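Local coordinates for P91 (Metagenome, PDB 4ZI5), which hydrolyses phosphotriesters as a promiscuous activity of a dienelactone hydrolase-like enzyme with the alpha/beta hydrolase fold, at residues 99-102 with 103-107; 106-109 with 110-113; 119-122 with 123-126; 189-192 with 193-196. All blocks are in the same frame, centred on the assembly; numbering follows the deposited sequence. Where two conformers were deposited one is given.

Interaction 1: 99-102 with 103-107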
ATOM      1  N   ASP A  99      14.850  -9.607 -26.269  1.00 25.73           N
ATOM      2  CA  ASP A  99      14.515 -11.025 -26.349  1.00 23.23           C
ATOM      3  C   ASP A  99      13.921 -11.462 -25.023  1.00 21.62           C
ATOM      4  O   ASP A  99      14.608 -12.002 -24.166  1.00 18.87           O
ATOM      5  CB  ASP A  99      15.761 -11.843 -26.705  1.00 25.17           C
ATOM      6  CG  ASP A  99      15.465 -13.315 -26.959  1.00 25.09           C
ATOM      7  OD1 ASP A  99      14.347 -13.833 -26.695  1.00 23.16           O
ATOM      8  OD2 ASP A  99      16.406 -13.964 -27.441  1.00 28.91           O
ATOM      9  N   ARG A 100      12.626 -11.197 -24.880  1.00 20.60           N
ATOM     10  CA  ARG A 100      11.921 -11.433 -23.618  1.00 19.88           C
ATOM     11  C   ARG A 100      11.783 -12.917 -23.297  1.00 18.91           C
ATOM     12  O   ARG A 100      11.795 -13.311 -22.109  1.00 16.97           O
ATOM     13  CB  ARG A 100      10.584 -10.690 -23.620  1.00 19.76           C
ATOM     14  CG  ARG A 100      10.793  -9.181 -23.559  1.00 21.02           C
ATOM     15  CD  ARG A 100       9.556  -8.372 -23.889  1.00 20.75           C
ATOM     16  NE  ARG A 100       8.620  -8.403 -22.783  1.00 21.32           N
ATOM     17  CZ  ARG A 100       7.486  -7.715 -22.713  1.00 21.72           C
ATOM     18  NH1 ARG A 100       6.726  -7.852 -21.627  1.00 20.42           N
ATOM     19  NH2 ARG A 100       7.097  -6.901 -23.702  1.00 22.11           N
ATOM     20  N   ALA A 101      11.733 -13.764 -24.329  1.00 18.79           N
ATOM     21  CA  ALA A 101      11.761 -15.200 -24.103  1.00 18.96           C
ATOM     22  C   ALA A 101      13.058 -15.645 -23.401  1.00 19.51           C
ATOM     23  O   ALA A 101      13.032 -16.474 -22.480  1.00 19.10           O
ATOM     24  CB  ALA A 101      11.533 -15.971 -25.424  1.00 20.18           C
ATOM     25  N   HIS A 102      14.183 -15.116 -23.842  1.00 19.63           N
ATOM     26  CA  HIS A 102      15.486 -15.388 -23.220  1.00 21.11           C
ATOM     27  C   HIS A 102      15.535 -14.862 -21.780  1.00 19.10           C
ATOM     28  O   HIS A 102      16.005 -15.537 -20.858  1.00 19.26           O
ATOM     29  CB  HIS A 102      16.594 -14.756 -24.074  1.00 24.68           C
ATOM     30  CG  HIS A 102      17.828 -14.398 -23.323  1.00 28.63           C
ATOM     31  ND1 HIS A 102      18.790 -15.325 -22.997  1.00 33.40           N
ATOM     32  CD2 HIS A 102      18.264 -13.208 -22.849  1.00 32.77           C
ATOM     33  CE1 HIS A 102      19.766 -14.720 -22.345  1.00 35.33           C
ATOM     34  NE2 HIS A 102      19.471 -13.436 -22.238  1.00 34.79           N
ATOM     35  N   TRP A 103      15.042 -13.652 -21.605  1.00 17.37           N
ATOM     36  CA  TRP A 103      14.929 -13.025 -20.280  1.00 16.36           C
ATOM     37  C   TRP A 103      14.128 -13.902 -19.314  1.00 16.01           C
ATOM     38  O   TRP A 103      14.561 -14.185 -18.195  1.00 14.79           O
ATOM     39  CB  TRP A 103      14.295 -11.665 -20.481  1.00 17.01           C
ATOM     40  CG  TRP A 103      14.137 -10.772 -19.263  1.00 16.69           C
ATOM     41  CD1 TRP A 103      14.581 -10.980 -17.992  1.00 16.60           C
ATOM     42  CD2 TRP A 103      13.509  -9.503 -19.272  1.00 16.64           C
ATOM     43  NE1 TRP A 103      14.230  -9.905 -17.185  1.00 16.75           N
ATOM     44  CE2 TRP A 103      13.564  -8.990 -17.952  1.00 16.43           C
ATOM     45  CE3 TRP A 103      12.852  -8.754 -20.266  1.00 16.46           C
ATOM     46  CZ2 TRP A 103      13.032  -7.744 -17.613  1.00 16.75           C
ATOM     47  CZ3 TRP A 103      12.318  -7.520 -19.923  1.00 16.51           C
ATOM     48  CH2 TRP A 103      12.406  -7.031 -18.610  1.00 16.82           C
ATOM     49  N   ARG A 104      13.001 -14.397 -19.801  1.00 14.85           N
ATOM     50  CA  ARG A 104      12.143 -15.291 -19.032  1.00 16.39           C
ATOM     51  C   ARG A 104      12.787 -16.623 -18.682  1.00 15.87           C
ATOM     52  O   ARG A 104      12.645 -17.087 -17.560  1.00 14.61           O
ATOM     53  CB  ARG A 104      10.807 -15.486 -19.741  1.00 16.42           C
ATOM     54  CG  ARG A 104       9.970 -14.216 -19.709  1.00 16.56           C
ATOM     55  CD  ARG A 104       8.824 -14.188 -20.735  1.00 17.68           C
ATOM     56  NE  ARG A 104       8.098 -12.905 -20.736  1.00 16.97           N
ATOM     57  CZ  ARG A 104       6.825 -12.719 -21.125  1.00 17.71           C
ATOM     58  NH1 ARG A 104       6.074 -13.739 -21.562  1.00 18.17           N
ATOM     59  NH2 ARG A 104       6.279 -11.497 -21.073  1.00 16.91           N
ATOM     60  N   ARG A 105      13.546 -17.201 -19.608  1.00 16.33           N
ATOM     61  CA  ARG A 105      14.250 -18.449 -19.326  1.00 17.37           C
ATOM     62  C   ARG A 105      15.304 -18.250 -18.261  1.00 15.82           C
ATOM     63  O   ARG A 105      15.479 -19.104 -17.406  1.00 16.70           O
ATOM     64  CB  ARG A 105      14.939 -19.029 -20.573  1.00 19.85           C
ATOM     65  CG  ARG A 105      14.018 -19.608 -21.615  1.00 23.11           C
ATOM     66  CD  ARG A 105      14.825 -20.436 -22.624  1.00 24.81           C
ATOM     67  NE  ARG A 105      15.741 -19.624 -23.435  1.00 26.32           N
ATOM     68  CZ  ARG A 105      15.391 -18.918 -24.515  1.00 28.54           C
ATOM     69  NH1 ARG A 105      14.129 -18.853 -24.918  1.00 29.77           N
ATOM     70  NH2 ARG A 105      16.314 -18.232 -25.177  1.00 30.43           N
ATOM     71  N   ARG A 106      15.999 -17.125 -18.315  1.00 14.88           N
ATOM     72  CA  ARG A 106      17.017 -16.800 -17.341  1.00 15.46           C
ATOM     73  C   ARG A 106      16.425 -16.631 -15.941  1.00 14.61           C
ATOM     74  O   ARG A 106      17.006 -17.100 -14.944  1.00 14.89           O
ATOM     75  CB  ARG A 106      17.807 -15.559 -17.787  1.00 15.92           C
ATOM     76  CG  ARG A 106      19.063 -15.249 -16.980  1.00 18.09           C
ATOM     77  CD  ARG A 106      20.118 -16.321 -17.046  1.00 18.60           C
ATOM     78  NE  ARG A 106      20.543 -16.568 -18.421  1.00 19.68           N
ATOM     79  CZ  ARG A 106      21.413 -15.826 -19.121  1.00 21.76           C
ATOM     80  NH1 ARG A 106      21.968 -14.736 -18.617  1.00 21.35           N
ATOM     81  NH2 ARG A 106      21.711 -16.185 -20.371  1.00 23.62           N
ATOM     82  N   ALA A 107      15.263 -15.986 -15.863  1.00 14.56           N
ATOM     83  CA  ALA A 107      14.500 -15.887 -14.608  1.00 14.61           C
ATOM     84  C   ALA A 107      13.988 -17.248 -14.089  1.00 14.73           C
ATOM     85  O   ALA A 107      14.129 -17.569 -12.902  1.00 15.18           O
ATOM     86  CB  ALA A 107      13.341 -14.921 -14.773  1.00 14.96           C
TER
HETATM   87  O   HOH W   1      18.043 -17.728 -22.043  1.00 30.14           O
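From Trp103 N to Asp99 O (3.1 Å), and on through Arg104 with Arg100, Arg105 with Ala101 and Arg106 with His102, each amide reaches back four residues to a carbonyl, which makes this the regular first turns of helix 100-115. Asp99 stands at the N-cap: its OD1 accepts from His102 N at 3.1 Å, the amide arriving from above the carboxylate plane. His102 turns CG away from its backbone N (chi1 153°), which lays the ring along the side of the helix where the bent Arg106 chain comes alongside. There His102 CE1 comes to 3.1 Å from Arg106 NH2, which sits at the ring edge, while the guanidinium, held by Asp23 and the Met77 carbonyl, is turned nearly perpendicular to the imidazole (88°). A water lies 2.7 Å from His102 ND1, hydrogen-bonded to it, and weakly accepts from Arg105 NE, whose guanidinium lays one face over His102 CA. Cutting the side chain back to an alanine here is likely to cost the water its ring nitrogen and open a gap beside the Arg106 guanidinium. In the alpha/beta hydrolase fold this helix packs against helix 132-142, and Trp103 carries much of that join: its NE1 bonds to Thr136, and its ring meets Phe132, near a sequence that resembles a nucleophile elbow. Arg100 CG touches the indole edge at Trp103 CE3, 3.9 Å away. Farther out, Arg100 NH1 and Arg104 NH2 stand 3.7 Å apart, two cations gathered by shared acid: both arginines form salt bridges with Glu139, and Arg104 has a second one with Asp164.

Interaction 2: 106-109 with 110-113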
ATOM      1  N   ARG A 106      15.999 -17.125 -18.315  1.00 14.88           N
ATOM      2  CA  ARG A 106      17.017 -16.800 -17.341  1.00 15.46           C
ATOM      3  C   ARG A 106      16.425 -16.631 -15.941  1.00 14.61           C
ATOM      4  O   ARG A 106      17.006 -17.100 -14.944  1.00 14.89           O
ATOM      5  CB  ARG A 106      17.807 -15.559 -17.787  1.00 15.92           C
ATOM      6  CG  ARG A 106      19.063 -15.249 -16.980  1.00 18.09           C
ATOM      7  CD  ARG A 106      20.118 -16.321 -17.046  1.00 18.60           C
ATOM      8  NE  ARG A 106      20.543 -16.568 -18.421  1.00 19.68           N
ATOM      9  CZ  ARG A 106      21.413 -15.826 -19.121  1.00 21.76           C
ATOM     10  NH1 ARG A 106      21.968 -14.736 -18.617  1.00 21.35           N
ATOM     11  NH2 ARG A 106      21.711 -16.185 -20.371  1.00 23.62           N
ATOM     12  N   ALA A 107      15.263 -15.986 -15.863  1.00 14.56           N
ATOM     13  CA  ALA A 107      14.500 -15.887 -14.608  1.00 14.61           C
ATOM     14  C   ALA A 107      13.988 -17.248 -14.089  1.00 14.73           C
ATOM     15  O   ALA A 107      14.129 -17.569 -12.902  1.00 15.18           O
ATOM     16  CB  ALA A 107      13.341 -14.921 -14.773  1.00 14.96           C
ATOM     17  N   GLN A 108      13.394 -18.045 -14.976  1.00 14.80           N
ATOM     18  CA  GLN A 108      12.956 -19.392 -14.616  1.00 14.65           C
ATOM     19  C   GLN A 108      14.095 -20.271 -14.054  1.00 14.36           C
ATOM     20  O   GLN A 108      13.876 -21.062 -13.117  1.00 13.19           O
ATOM     21  CB  GLN A 108      12.294 -20.073 -15.801  1.00 16.21           C
ATOM     22  CG  GLN A 108      11.717 -21.453 -15.493  1.00 16.83           C
ATOM     23  CD  GLN A 108      10.566 -21.418 -14.527  1.00 18.72           C
ATOM     24  OE1 GLN A 108       9.613 -20.651 -14.710  1.00 18.90           O
ATOM     25  NE2 GLN A 108      10.620 -22.256 -13.492  1.00 19.08           N
ATOM     26  N   ALA A 109      15.307 -20.112 -14.599  1.00 13.28           N
ATOM     27  CA  ALA A 109      16.464 -20.873 -14.110  1.00 13.65           C
ATOM     28  C   ALA A 109      16.734 -20.552 -12.637  1.00 13.71           C
ATOM     29  O   ALA A 109      17.002 -21.469 -11.857  1.00 13.36           O
ATOM     30  CB  ALA A 109      17.709 -20.631 -14.959  1.00 13.92           C
ATOM     31  N   ALA A 110      16.570 -19.277 -12.246  1.00 13.35           N
ATOM     32  CA  ALA A 110      16.727 -18.880 -10.827  1.00 13.41           C
ATOM     33  C   ALA A 110      15.629 -19.514  -9.971  1.00 13.42           C
ATOM     34  O   ALA A 110      15.907 -20.033  -8.891  1.00 13.67           O
ATOM     35  CB  ALA A 110      16.727 -17.358 -10.683  1.00 13.52           C
ATOM     36  N   LEU A 111      14.389 -19.487 -10.461  1.00 13.02           N
ATOM     37  CA  LEU A 111      13.290 -20.123  -9.745  1.00 13.53           C
ATOM     38  C   LEU A 111      13.505 -21.636  -9.581  1.00 13.96           C
ATOM     39  O   LEU A 111      13.309 -22.175  -8.485  1.00 14.08           O
ATOM     40  CB  LEU A 111      11.953 -19.847 -10.428  1.00 13.55           C
ATOM     41  CG  LEU A 111      10.715 -20.439  -9.772  1.00 13.50           C
ATOM     42  CD1 LEU A 111      10.593 -20.060  -8.305  1.00 14.02           C
ATOM     43  CD2 LEU A 111       9.499 -20.000 -10.572  1.00 14.38           C
ATOM     44  N   ASP A 112      13.973 -22.297 -10.641  1.00 14.41           N
ATOM     45  CA  ASP A 112      14.354 -23.719 -10.538  1.00 15.02           C
ATOM     46  C   ASP A 112      15.495 -23.962  -9.523  1.00 14.68           C
ATOM     47  O   ASP A 112      15.444 -24.923  -8.772  1.00 14.45           O
ATOM     48  CB  ASP A 112      14.729 -24.279 -11.917  1.00 15.35           C
ATOM     49  CG  ASP A 112      13.536 -24.353 -12.864  1.00 17.04           C
ATOM     50  OD1 ASP A 112      12.379 -24.320 -12.419  1.00 18.80           O
ATOM     51  OD2 ASP A 112      13.740 -24.475 -14.070  1.00 19.46           O
ATOM     52  N   ALA A 113      16.494 -23.091  -9.488  1.00 14.38           N
ATOM     53  CA  ALA A 113      17.570 -23.216  -8.518  1.00 14.91           C
ATOM     54  C   ALA A 113      17.082 -23.045  -7.063  1.00 14.61           C
ATOM     55  O   ALA A 113      17.504 -23.757  -6.167  1.00 14.47           O
ATOM     56  CB  ALA A 113      18.658 -22.203  -8.814  1.00 15.44           C
TER
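Gln108 reaches one helical turn ahead to Asp112, its NE2 donating to Asp112 OD1 at 2.9 Å. The donor side is flat, since the acceptor lies in the plane of the Gln108 amide; the carboxylate is instead approached from above its own plane, and the two planes are 49° apart. The glutamine gets there by a bend: its first torsion is trans (chi1 -176°), and chi2 near 66° then folds the amide back over the next turn. Asp112 N also bonds to Gln108 O at 2.8 Å, so backbone and side chains join the same two residues. The amide grazes Leu111 as well, with Gln108 NE2 3.9 Å from Leu111 CD2. Ala109 and Ala110 follow on the neighbouring faces of helix 100-115, one of the helices flanking the central sheet of the alpha/beta hydrolase fold. Ala109 CB lies 3.2 Å from Ala110 N and packs outward on Tyr21 and Asp23 of strand 15-23, while Ala109 O accepts from Ala113 N at 2.9 Å. Ala110 CB rests 3.4 Å from Ala107 O and packs on Val46 and Phe48 of strand 42-48, where Leu111 also meets Val46. Behind them Leu111 N bonds to Ala107 O at 3.1 Å, whereas the bond from Ala110 N to Arg106 O is weak at 3.5 Å.

Interaction 3: 119-122 with 123-126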
ATOM      1  N   GLU A 119      15.496 -27.048   1.663  1.00 14.89           N
ATOM      2  CA  GLU A 119      14.821 -26.205   2.630  1.00 15.51           C
ATOM      3  C   GLU A 119      13.558 -25.521   2.094  1.00 15.84           C
ATOM      4  O   GLU A 119      12.820 -24.929   2.882  1.00 17.44           O
ATOM      5  CB  GLU A 119      15.771 -25.111   3.137  1.00 15.23           C
ATOM      6  CG  GLU A 119      17.008 -25.621   3.836  1.00 15.27           C
ATOM      7  CD  GLU A 119      18.199 -25.818   2.915  1.00 15.13           C
ATOM      8  OE1 GLU A 119      18.051 -25.884   1.658  1.00 14.57           O
ATOM      9  OE2 GLU A 119      19.313 -25.930   3.470  1.00 14.44           O
ATOM     10  N   VAL A 120      13.323 -25.592   0.788  1.00 14.90           N
ATOM     11  CA  VAL A 120      12.211 -24.889   0.136  1.00 15.21           C
ATOM     12  C   VAL A 120      11.033 -25.817  -0.073  1.00 15.84           C
ATOM     13  O   VAL A 120      11.177 -26.881  -0.666  1.00 14.74           O
ATOM     14  CB  VAL A 120      12.657 -24.310  -1.233  1.00 15.00           C
ATOM     15  CG1 VAL A 120      11.501 -23.646  -2.000  1.00 14.81           C
ATOM     16  CG2 VAL A 120      13.762 -23.286  -1.016  1.00 14.89           C
ATOM     17  N   ASP A 121       9.868 -25.364   0.407  1.00 16.57           N
ATOM     18  CA  ASP A 121       8.558 -25.904   0.058  1.00 16.66           C
ATOM     19  C   ASP A 121       8.200 -25.375  -1.335  1.00 17.33           C
ATOM     20  O   ASP A 121       7.831 -24.185  -1.506  1.00 16.31           O
ATOM     21  CB  ASP A 121       7.540 -25.434   1.076  1.00 17.44           C
ATOM     22  CG  ASP A 121       6.135 -25.901   0.775  1.00 18.20           C
ATOM     23  OD1 ASP A 121       5.884 -26.472  -0.290  1.00 18.69           O
ATOM     24  OD2 ASP A 121       5.300 -25.687   1.662  1.00 20.82           O
ATOM     25  N   GLY A 122       8.319 -26.257  -2.329  1.00 17.59           N
ATOM     26  CA  GLY A 122       8.111 -25.887  -3.733  1.00 18.42           C
ATOM     27  C   GLY A 122       6.713 -25.401  -4.062  1.00 18.14           C
ATOM     28  O   GLY A 122       6.523 -24.714  -5.074  1.00 18.74           O
ATOM     29  N   SER A 123       5.746 -25.726  -3.209  1.00 18.18           N
ATOM     30  CA  SER A 123       4.376 -25.267  -3.389  1.00 19.65           C
ATOM     31  C   SER A 123       4.183 -23.831  -2.913  1.00 19.57           C
ATOM     32  O   SER A 123       3.129 -23.254  -3.166  1.00 20.52           O
ATOM     33  CB  SER A 123       3.376 -26.176  -2.648  1.00 20.30           C
ATOM     34  OG  SER A 123       3.439 -26.008  -1.231  1.00 18.90           O
ATOM     35  N   LYS A 124       5.148 -23.288  -2.168  1.00 17.87           N
ATOM     36  CA  LYS A 124       5.042 -21.955  -1.559  1.00 17.82           C
ATOM     37  C   LYS A 124       6.261 -21.124  -1.949  1.00 16.43           C
ATOM     38  O   LYS A 124       7.189 -20.914  -1.138  1.00 15.87           O
ATOM     39  CB  LYS A 124       4.951 -22.063  -0.041  1.00 19.47           C
ATOM     40  CG  LYS A 124       3.639 -22.722   0.433  1.00 23.14           C
ATOM     41  CD  LYS A 124       3.558 -22.700   1.947  1.00 26.84           C
ATOM     42  CE  LYS A 124       2.351 -23.490   2.447  1.00 30.48           C
ATOM     43  NZ  LYS A 124       1.825 -22.819   3.661  1.00 32.82           N
ATOM     44  N   VAL A 125       6.231 -20.616  -3.180  1.00 15.41           N
ATOM     45  CA  VAL A 125       7.325 -19.797  -3.666  1.00 14.93           C
ATOM     46  C   VAL A 125       6.864 -18.439  -4.174  1.00 14.42           C
ATOM     47  O   VAL A 125       5.745 -18.281  -4.646  1.00 14.27           O
ATOM     48  CB  VAL A 125       8.125 -20.526  -4.751  1.00 15.22           C
ATOM     49  CG1 VAL A 125       8.889 -21.699  -4.112  1.00 15.49           C
ATOM     50  CG2 VAL A 125       7.230 -20.971  -5.894  1.00 15.57           C
ATOM     51  N   ALA A 126       7.731 -17.451  -4.029  1.00 14.68           N
ATOM     52  CA  ALA A 126       7.442 -16.085  -4.461  1.00 14.15           C
ATOM     53  C   ALA A 126       8.699 -15.476  -5.060  1.00 13.58           C
ATOM     54  O   ALA A 126       9.770 -16.083  -5.042  1.00 12.40           O
ATOM     55  CB  ALA A 126       6.960 -15.238  -3.282  1.00 14.25           C
TER
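Asp121 OD1 is gripped twice by Ser123, by the hydroxyl OG at 2.7 Å and by the backbone N at 3.0 Å. Both donors come from the same face of the carboxylate: the hydroxyl on the syn side, 30° out of the plane, and the amide from farther above it. Ser123 makes this double hold possible by placing OG between its backbone N and carbonyl carbon (chi1 72°), which brings the hydroxyl round beside its own N-H. Under the carboxylate the backbone closes the turn, with Lys124 N donating to Asp121 O at 2.9 Å from well above the carbonyl plane. The other carboxylate oxygen lies along the lysine chain, Asp121 OD2 being 3.5 Å from Lys124 CD. The ammonium goes past it, leaving Lys124 NZ 4.9 Å from Asp121 OD2, so any attraction between these charges acts without contact. Beside the turn, Val120 CG1 and Val125 CG1 meet at 3.9 Å, the two side chains crossing at about a right angle. Both valines also pack on Leu114 of helix 100-115. The segments on both sides are held to strand 42-48, Asp121 bonding through its backbone to Arg42 and Lys124 to Gly44. Residues Asp121 to Lys124 form a type I beta turn, and the carboxylate of its first residue, bonded to the backbone N two positions on, makes an Asx turn at the corner leading into strand 125-130 of the central sheet.

Interaction 4: 189-192 with 193-196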
ATOM      1  N   LYS A 189      -0.456   2.648 -16.131  1.00 22.69           N
ATOM      2  CA  LYS A 189      -1.877   2.508 -16.452  1.00 24.91           C
ATOM      3  C   LYS A 189      -2.130   1.256 -17.297  1.00 21.76           C
ATOM      4  O   LYS A 189      -3.069   0.523 -17.036  1.00 21.98           O
ATOM      5  CB  LYS A 189      -2.371   3.761 -17.199  1.00 27.26           C
ATOM      6  CG  LYS A 189      -3.834   3.738 -17.626  1.00 32.38           C
ATOM      7  CD  LYS A 189      -4.772   3.887 -16.434  1.00 36.04           C
ATOM      8  CE  LYS A 189      -6.222   4.146 -16.854  1.00 38.97           C
ATOM      9  NZ  LYS A 189      -6.900   2.958 -17.459  1.00 41.01           N
ATOM     10  N   ALA A 190      -1.308   1.035 -18.318  1.00 20.95           N
ATOM     11  CA  ALA A 190      -1.454  -0.145 -19.181  1.00 20.81           C
ATOM     12  C   ALA A 190      -1.317  -1.432 -18.372  1.00 20.25           C
ATOM     13  O   ALA A 190      -2.141  -2.338 -18.487  1.00 18.80           O
ATOM     14  CB  ALA A 190      -0.426  -0.117 -20.294  1.00 21.54           C
ATOM     15  N   VAL A 191      -0.298  -1.495 -17.508  1.00 19.11           N
ATOM     16  CA  VAL A 191      -0.094  -2.712 -16.699  1.00 18.36           C
ATOM     17  C   VAL A 191      -1.266  -2.954 -15.748  1.00 17.40           C
ATOM     18  O   VAL A 191      -1.736  -4.069 -15.599  1.00 17.11           O
ATOM     19  CB  VAL A 191       1.268  -2.677 -15.966  1.00 18.37           C
ATOM     20  CG1 VAL A 191       1.404  -3.837 -14.973  1.00 18.53           C
ATOM     21  CG2 VAL A 191       2.393  -2.726 -16.984  1.00 19.17           C
ATOM     22  N   MET A 192      -1.731  -1.902 -15.079  1.00 17.84           N
ATOM     23  CA  MET A 192      -2.873  -2.014 -14.174  1.00 18.59           C
ATOM     24  C   MET A 192      -4.109  -2.508 -14.941  1.00 18.45           C
ATOM     25  O   MET A 192      -4.876  -3.320 -14.434  1.00 19.40           O
ATOM     26  CB  MET A 192      -3.134  -0.676 -13.446  1.00 20.60           C
ATOM     27  CG  MET A 192      -2.218  -0.461 -12.241  1.00 22.43           C
ATOM     28  SD  MET A 192      -2.596   1.084 -11.337  1.00 28.83           S
ATOM     29  CE  MET A 192      -1.519   2.074 -12.317  1.00 25.44           C
ATOM     30  N   ASP A 193      -4.279  -2.018 -16.162  1.00 18.38           N
ATOM     31  CA  ASP A 193      -5.413  -2.438 -17.018  1.00 18.82           C
ATOM     32  C   ASP A 193      -5.331  -3.915 -17.409  1.00 17.08           C
ATOM     33  O   ASP A 193      -6.356  -4.573 -17.510  1.00 17.94           O
ATOM     34  CB  ASP A 193      -5.486  -1.555 -18.256  1.00 19.93           C
ATOM     35  CG  ASP A 193      -6.092  -0.197 -17.969  1.00 23.85           C
ATOM     36  OD1 ASP A 193      -6.729  -0.005 -16.887  1.00 26.76           O
ATOM     37  OD2 ASP A 193      -5.982   0.680 -18.844  1.00 24.24           O
ATOM     38  N   GLU A 194      -4.109  -4.443 -17.552  1.00 16.09           N
ATOM     39  CA  GLU A 194      -3.914  -5.900 -17.766  1.00 15.73           C
ATOM     40  C   GLU A 194      -4.367  -6.651 -16.535  1.00 15.66           C
ATOM     41  O   GLU A 194      -5.104  -7.639 -16.631  1.00 15.73           O
ATOM     42  CB  GLU A 194      -2.450  -6.240 -18.041  1.00 15.70           C
ATOM     43  CG  GLU A 194      -1.893  -5.639 -19.319  1.00 16.44           C
ATOM     44  CD  GLU A 194      -0.361  -5.669 -19.377  1.00 17.92           C
ATOM     45  OE1 GLU A 194       0.300  -6.261 -18.483  1.00 19.42           O
ATOM     46  OE2 GLU A 194       0.203  -5.092 -20.321  1.00 17.64           O
ATOM     47  N   PHE A 195      -3.940  -6.175 -15.355  1.00 15.35           N
ATOM     48  CA  PHE A 195      -4.342  -6.823 -14.103  1.00 16.70           C
ATOM     49  C   PHE A 195      -5.861  -6.817 -13.904  1.00 18.16           C
ATOM     50  O   PHE A 195      -6.445  -7.826 -13.474  1.00 17.78           O
ATOM     51  CB  PHE A 195      -3.711  -6.154 -12.881  1.00 16.68           C
ATOM     52  CG  PHE A 195      -2.217  -6.159 -12.840  1.00 16.31           C
ATOM     53  CD1 PHE A 195      -1.443  -7.092 -13.541  1.00 16.91           C
ATOM     54  CD2 PHE A 195      -1.572  -5.245 -12.033  1.00 16.61           C
ATOM     55  CE1 PHE A 195      -0.061  -7.062 -13.450  1.00 16.34           C
ATOM     56  CE2 PHE A 195      -0.196  -5.229 -11.932  1.00 16.38           C
ATOM     57  CZ  PHE A 195       0.555  -6.144 -12.632  1.00 16.16           C
ATOM     58  N   ARG A 196      -6.487  -5.679 -14.207  0.50 18.50           N
ATOM     59  CA  ARG A 196      -7.954  -5.546 -14.154  0.50 19.06           C
ATOM     60  C   ARG A 196      -8.655  -6.533 -15.088  0.50 18.84           C
ATOM     61  O   ARG A 196      -9.559  -7.270 -14.670  0.50 18.97           O
ATOM     62  CB  ARG A 196      -8.373  -4.133 -14.552  0.50 19.43           C
ATOM     63  CG  ARG A 196      -8.094  -3.054 -13.523  0.50 20.24           C
ATOM     64  CD  ARG A 196      -8.766  -1.733 -13.910  0.50 21.21           C
ATOM     65  NE  ARG A 196      -8.520  -0.693 -12.931  0.50 19.64           N
ATOM     66  CZ  ARG A 196      -7.604   0.251 -13.064  0.50 21.28           C
ATOM     67  NH1 ARG A 196      -6.835   0.285 -14.148  0.50 22.07           N
ATOM     68  NH2 ARG A 196      -7.436   1.163 -12.111  0.50 21.22           N
TER
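Lys189 NZ meets the Asp193 carboxylate in a salt bridge, 2.8 Å from Asp193 OD2 on its syn lone pair and a weaker 3.0 Å from Asp193 OD1. Both residues belong to helix 185-198, the crossover helix of the beta-alpha-beta unit between strands 171-177 and 202-207. The lysine chain leaves the backbone trans (chi1 179°), then bends at chi2 and chi4, which curls the ammonium back onto the acid a turn later. Arg196, modelled in two conformers, adds to the network in the one given here: its NH1 forms a salt bridge with Asp193 OD1 at 2.8 Å, though the hydrogen bond is weak because the N-H points well off line. In that conformer Asp193 stands between two cations, and Lys189 NZ and Arg196 NH1 are 4.3 Å apart. With Asp193 exchanged for an asparagine, the two positive groups are likely to face each other without the negative charge that now offsets them. In the same conformer Arg196 NE also pairs with Asp179 of the second subunit, and NH2 bonds to the Ala178 carbonyl there. Nearer the helix, the Met192 side chain packs on strand 202-207 at Trp202, Val204 and Tyr206. Glu194 turns to another part of the same chain, pairing with Arg142. Toward the protein interior Val191 and Phe195 run side by side; Val191 O lies over one face of the phenyl ring, and Val191 CG1 presses against Phe195 CZ at 3.4 Å.

Interactions 1 and 2 are successive lengths of helix 100-115, sharing Arg106 and Ala107, with centres 10 Å apart. Interaction 3 follows where the chain enters the sheet, and it touches interaction 2 through Leu111 CD1 and Val125 CG2 at 4.2 Å, joining helix and turn. Interaction 4 lies apart on helix 185-198: its centre is 22 Å from that of interaction 1 and 28 Å from that of interaction 3. The nearest atoms of interactions 1 and 4 are still about 7 Å apart. Of the four, interaction 1 comes near the probable nucleophile elbow at Gly129, Cys131 and Gly133, through Trp103, whereas the Phe195 side chain of interaction 4 is about 10 Å from a bound magnesium ion.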